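Local coordinates for ABC transporter periplasmic substrate-binding protein (Desulfovibrio alaskensis, PDB 5MY5) that binds tungstate with high selectivity and probably delivers it in the periplasm to an ABC transporter for uptake into the cell, at residues A[95-100]-A[229-234]. The protein carries 2 engineered substitutions. Sequence-based numbering, arbitrary orientation.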
loop_
_atom_site.group_PDB
_atom_site.type_symbol
_atom_site.label_atom_id
_atom_site.label_comp_id
_atom_site.label_asym_id
_atom_site.label_seq_id
_atom_site.Cartn_x
_atom_site.Cartn_y
_atom_site.Cartn_z
ATOM N N PHE A 95 -1.191 -1.933 22.764
ATOM C CA PHE A 95 -2.292 -1.085 22.241
ATOM C C PHE A 95 -3.246 -1.886 21.309
ATOM O O PHE A 95 -4.384 -1.544 21.232
ATOM C CB PHE A 95 -1.769 0.088 21.457
ATOM C CG PHE A 95 -0.793 0.996 22.190
ATOM C CD1 PHE A 95 -0.871 1.153 23.548
ATOM C CD2 PHE A 95 0.190 1.698 21.462
ATOM C CE1 PHE A 95 0.032 2.019 24.208
ATOM C CE2 PHE A 95 1.111 2.541 22.111
ATOM C CZ PHE A 95 1.021 2.654 23.496
ATOM N N GLY A 96 -2.739 -2.963 20.765
ATOM C CA GLY A 96 -3.505 -3.928 19.906
ATOM C C GLY A 96 -3.357 -5.328 20.386
ATOM O O GLY A 96 -2.394 -5.631 21.081
ATOM N N THR A 97 -4.293 -6.226 20.047
ATOM C CA THR A 97 -4.245 -7.569 20.511
ATOM C C THR A 97 -3.323 -8.393 19.630
ATOM O O THR A 97 -2.410 -9.126 20.072
ATOM C CB THR A 97 -5.668 -8.158 20.488
ATOM O OG1 THR A 97 -6.162 -8.121 19.138
ATOM C CG2 THR A 97 -6.606 -7.219 21.340
ATOM N N ALA A 98 -3.463 -8.276 18.297
ATOM C CA ALA A 98 -2.680 -9.059 17.372
ATOM C C ALA A 98 -2.957 -8.604 15.927
ATOM O O ALA A 98 -4.022 -7.974 15.657
ATOM C CB ALA A 98 -2.952 -10.533 17.488
ATOM N N ARG A 99 -2.006 -8.895 15.052
ATOM C CA ARG A 99 -2.112 -8.588 13.632
ATOM C C ARG A 99 -2.681 -9.797 12.953
ATOM O O ARG A 99 -2.134 -10.908 13.083
ATOM C CB ARG A 99 -0.767 -8.334 12.944
ATOM C CG ARG A 99 0.056 -7.227 13.522
ATOM C CD ARG A 99 1.459 -7.370 13.001
ATOM N NE ARG A 99 1.535 -7.115 11.592
ATOM C CZ ARG A 99 2.298 -7.703 10.693
ATOM N NH1 ARG A 99 3.123 -8.680 11.059
ATOM N NH2 ARG A 99 2.319 -7.283 9.456
ATOM N N THR A 100 -3.720 -9.608 12.127
ATOM C CA THR A 100 -4.198 -10.642 11.208
ATOM C C THR A 100 -3.961 -10.170 9.787
ATOM O O THR A 100 -4.605 -9.233 9.331
ATOM C CB THR A 100 -5.711 -10.979 11.453
ATOM O OG1 THR A 100 -5.857 -11.471 12.796
ATOM C CG2 THR A 100 -6.199 -11.996 10.559
ATOM N N VAL A 229 -8.068 -3.105 18.566
ATOM C CA VAL A 229 -7.497 -2.302 19.709
ATOM C C VAL A 229 -7.747 -3.155 20.959
ATOM O O VAL A 229 -8.733 -3.791 21.122
ATOM C CB VAL A 229 -8.133 -0.943 19.729
ATOM C CG1 VAL A 229 -7.783 -0.134 21.018
ATOM C CG2 VAL A 229 -7.718 -0.125 18.540
ATOM N N ASN A 230 -6.762 -3.180 21.849
ATOM C CA ASN A 230 -6.745 -4.088 23.015
ATOM C C ASN A 230 -7.574 -3.531 24.159
ATOM O O ASN A 230 -7.341 -2.421 24.596
ATOM C CB ASN A 230 -5.295 -4.274 23.455
ATOM C CG ASN A 230 -5.154 -5.428 24.383
ATOM O OD1 ASN A 230 -6.039 -5.754 25.144
ATOM N ND2 ASN A 230 -3.993 -6.064 24.320
ATOM N N PRO A 231 -8.588 -4.270 24.616
ATOM C CA PRO A 231 -9.448 -3.820 25.737
ATOM C C PRO A 231 -8.701 -3.585 27.072
ATOM O O PRO A 231 -9.144 -2.807 27.920
ATOM C CB PRO A 231 -10.481 -4.970 25.882
ATOM C CG PRO A 231 -10.315 -5.794 24.711
ATOM C CD PRO A 231 -9.032 -5.555 24.055
ATOM N N ALA A 232 -7.538 -4.156 27.177
ATOM C CA ALA A 232 -6.665 -3.855 28.339
ATOM C C ALA A 232 -6.128 -2.467 28.317
ATOM O O ALA A 232 -5.830 -1.895 29.385
ATOM C CB ALA A 232 -5.553 -4.850 28.384
ATOM N N HIS A 233 -5.987 -1.891 27.128
ATOM C CA HIS A 233 -5.572 -0.478 26.989
ATOM C C HIS A 233 -6.771 0.454 26.881
ATOM O O HIS A 233 -6.748 1.593 27.395
ATOM C CB HIS A 233 -4.658 -0.344 25.741
ATOM C CG HIS A 233 -4.079 1.021 25.550
ATOM N ND1 HIS A 233 -3.153 1.563 26.420
ATOM C CD2 HIS A 233 -4.343 1.979 24.629
ATOM C CE1 HIS A 233 -2.824 2.775 25.998
ATOM N NE2 HIS A 233 -3.550 3.063 24.915
ATOM N N CYS A 234 -7.855 -0.006 26.234
ATOM C CA CYS A 234 -9.051 0.839 26.012
ATOM C C CYS A 234 -10.238 0.025 26.476
ATOM O O CYS A 234 -10.813 -0.765 25.713
ATOM C CB CYS A 234 -9.155 1.122 24.504
ATOM S SG CYS A 234 -7.748 1.948 23.770
HETATM O O HOH W 1 -0.951 -6.524 23.203
#
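A single beta bridge between Gly96 and Val229 joins two loops at the outer end of one lobe of this periplasmic binding protein fold. It continues the antiparallel pairing of strands 100-112 and 221-228 past their regular ends. The CA atoms of Gly96 and Val229 lie 4.3 Å apart, and the backbone N of Asn230 donates to Phe95 O over 3.0 Å in a nearly straight bond (170°). Val229 CA adds a CA-H...O contact to the same oxygen. Next to the bridge, Asn230 holds its CG anti to its own N (chi1 -165°), which brings the amide across the Thr97 methyl at a slant: Thr97 CG2 rests 3.6 Å from Asn230 CA and also touches Asn230 CG and the ring CD of Pro231. The two ends of this amide serve different purposes. OD1 accepts from Ala232 N at 3.0 Å, closing an Asx turn that helps fix the amide's rotation, while a water that donates to Gly96 O at 2.7 Å accepts a weak bond from ND2. Farther out, Phe95 CD1 sits 3.4 Å above the centre of one face of the His233 imidazole; the ring planes are inclined at 48°, with centroids 4.6 Å apart. His233 NE2 is hydrogen-bonded to Glu72 O, and Cys234 forms a disulfide with Cys74, tying the turn to the C-terminal end of helix 64-72 and the loop that follows. Thr97 pairs through its backbone with Pro228 at the end of strand 221-228, and Thr97 and Pro231 both touch Lys239 at the start of helix 239-250, while Arg99 forms a salt bridge with Glu87 of helix 84-92.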